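Local coordinates for nucleoporin nup120 (Schizosaccharomyces pombe, PDB 4GQ2), which serves as a structural component of the nuclear pore complex, whose nucleoporins can also dock transiently associated nuclear transport factors, at residues A[308-313]-A[333-338]. Numbering follows the deposited sequence.
Sequences GSFSIY and IPPSLP
Phe310 and Ile333 face each other as an antiparallel pair and exchange two backbone hydrogen bonds. Ile333 N gives its proton to Phe310 O at 2.9 Å, and Phe310 N gives its own to Ile333 O at 3.2 Å. Both bonds are weak, each bent to 126°. Ile333 O also takes a CA-H contact from Ser309 CA at 3.4 Å. The Phe310-Ile333 pair is the tight part of the contact. The side chains touch at their roots, with Phe310 CB 3.8 Å from Ile333 CB. In Phe310, CG stands anti to the carbonyl carbon (chi1 -68°), and the ring turns an edge to the loop. Ile333 O lies near the ring plane at that edge, 3.6 Å from Phe310 CD1. Further along the same edge, Pro335 CG meets Phe310 CE1 at 3.9 Å. The proline ring crosses the phenylalanine side chain at about a right angle, and Pro335 CD lies 3.2 Å from Gly308 O. With an alanine in place of Pro335, CG and CD would be gone, and this edge of Phe310 would probably face a gap. Phe350 meets the ring edge-to-face, and Tyr301, Leu364 and Ile366 also touch Phe310. The contact is looser at Ile312, though still buried: Ile312 CD1 only grazes Ile333 CD1 at 4.3 Å. The solvent side is at Pro334, which is exposed and whose CB points away from the strand. The loop carrying Ile333 thus runs briefly beside strand 309-317 on its way from strand 324-328 to strand 346-354. It links a four-stranded antiparallel sheet to the next sheet, an arrangement typical of the passage between blades in a beta-propeller.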
loop_
_atom_site.group_PDB
_atom_site.type_symbol
_atom_site.label_atom_id
_atom_site.label_comp_id
_atom_site.label_asym_id
_atom_site.label_seq_id
_atom_site.Cartn_x
_atom_site.Cartn_y
_atom_site.Cartn_z
ATOM N N GLY A 308 9.949 8.697 -41.757
ATOM C CA GLY A 308 9.761 7.581 -42.678
ATOM C C GLY A 308 8.323 7.284 -43.059
ATOM O O GLY A 308 7.439 8.127 -42.913
ATOM N N SER A 309 8.104 6.072 -43.560
ATOM C CA SER A 309 6.787 5.611 -43.981
ATOM C C SER A 309 6.759 4.091 -43.929
ATOM O O SER A 309 7.791 3.458 -43.719
ATOM C CB SER A 309 6.460 6.107 -45.396
ATOM O OG SER A 309 7.451 5.708 -46.330
ATOM N N PHE A 310 5.581 3.510 -44.122
ATOM C CA PHE A 310 5.417 2.067 -44.001
ATOM C C PHE A 310 4.686 1.465 -45.198
ATOM O O PHE A 310 3.800 2.094 -45.774
ATOM C CB PHE A 310 4.659 1.725 -42.717
ATOM C CG PHE A 310 5.427 2.005 -41.452
ATOM C CD1 PHE A 310 5.360 3.253 -40.841
ATOM C CD2 PHE A 310 6.201 1.011 -40.860
ATOM C CE1 PHE A 310 6.061 3.511 -39.675
ATOM C CE2 PHE A 310 6.902 1.259 -39.690
ATOM C CZ PHE A 310 6.831 2.511 -39.097
ATOM N N SER A 311 5.062 0.239 -45.556
ATOM C CA SER A 311 4.393 -0.506 -46.618
ATOM C C SER A 311 3.785 -1.801 -46.093
ATOM O O SER A 311 4.287 -2.385 -45.135
ATOM C CB SER A 311 5.372 -0.824 -47.749
ATOM O OG SER A 311 5.664 0.330 -48.511
ATOM N N ILE A 312 2.697 -2.237 -46.723
ATOM C CA ILE A 312 2.132 -3.562 -46.471
ATOM C C ILE A 312 2.150 -4.385 -47.763
ATOM O O ILE A 312 1.859 -3.867 -48.841
ATOM C CB ILE A 312 0.710 -3.489 -45.863
ATOM C CG1 ILE A 312 0.773 -2.954 -44.422
ATOM C CG2 ILE A 312 0.028 -4.855 -45.896
ATOM C CD1 ILE A 312 -0.574 -2.750 -43.750
ATOM N N TYR A 313 2.513 -5.658 -47.642
ATOM C CA TYR A 313 2.559 -6.579 -48.768
ATOM C C TYR A 313 1.761 -7.837 -48.460
ATOM O O TYR A 313 1.764 -8.320 -47.328
ATOM C CB TYR A 313 4.002 -6.980 -49.076
ATOM C CG TYR A 313 4.881 -5.871 -49.607
ATOM C CD1 TYR A 313 5.461 -4.946 -48.742
ATOM C CD2 TYR A 313 5.156 -5.759 -50.972
ATOM C CE1 TYR A 313 6.273 -3.933 -49.219
ATOM C CE2 TYR A 313 5.976 -4.747 -51.460
ATOM C CZ TYR A 313 6.530 -3.838 -50.575
ATOM O OH TYR A 313 7.340 -2.824 -51.029
ATOM N N ILE A 333 2.445 4.594 -45.442
ATOM C CA ILE A 333 1.697 4.920 -44.226
ATOM C C ILE A 333 2.547 5.938 -43.452
ATOM O O ILE A 333 3.548 5.566 -42.835
ATOM C CB ILE A 333 1.420 3.666 -43.358
ATOM C CG1 ILE A 333 0.398 2.749 -44.037
ATOM C CG2 ILE A 333 0.925 4.051 -41.968
ATOM C CD1 ILE A 333 0.182 1.418 -43.339
ATOM N N PRO A 334 2.177 7.234 -43.512
ATOM C CA PRO A 334 3.014 8.260 -42.892
ATOM C C PRO A 334 2.661 8.510 -41.424
ATOM O O PRO A 334 1.513 8.836 -41.118
ATOM C CB PRO A 334 2.736 9.510 -43.742
ATOM C CG PRO A 334 1.465 9.229 -44.490
ATOM C CD PRO A 334 1.008 7.827 -44.186
ATOM N N PRO A 335 3.648 8.351 -40.520
ATOM C CA PRO A 335 3.445 8.587 -39.093
ATOM C C PRO A 335 3.136 10.045 -38.812
ATOM O O PRO A 335 3.553 10.923 -39.568
ATOM C CB PRO A 335 4.804 8.225 -38.472
ATOM C CG PRO A 335 5.474 7.354 -39.477
ATOM C CD PRO A 335 5.016 7.882 -40.804
ATOM N N SER A 336 2.404 10.293 -37.730
ATOM C CA SER A 336 2.169 11.646 -37.252
ATOM C C SER A 336 3.480 12.207 -36.712
ATOM O O SER A 336 4.469 11.479 -36.586
ATOM C CB SER A 336 1.117 11.634 -36.150
ATOM O OG SER A 336 0.279 10.500 -36.271
ATOM N N LEU A 337 3.489 13.497 -36.398
ATOM C CA LEU A 337 4.664 14.134 -35.819
ATOM C C LEU A 337 4.863 13.714 -34.353
ATOM O O LEU A 337 3.946 13.855 -33.539
ATOM C CB LEU A 337 4.565 15.665 -35.941
ATOM C CG LEU A 337 3.391 16.426 -35.299
ATOM C CD1 LEU A 337 3.814 17.827 -34.877
ATOM C CD2 LEU A 337 2.160 16.478 -36.200
ATOM N N PRO A 338 6.036 13.130 -34.023
ATOM C CA PRO A 338 6.443 13.164 -32.625
ATOM C C PRO A 338 6.757 14.598 -32.206
ATOM O O PRO A 338 7.092 15.428 -33.049
ATOM C CB PRO A 338 7.697 12.289 -32.610
ATOM C CG PRO A 338 7.431 11.281 -33.672
ATOM C CD PRO A 338 6.763 12.079 -34.763
#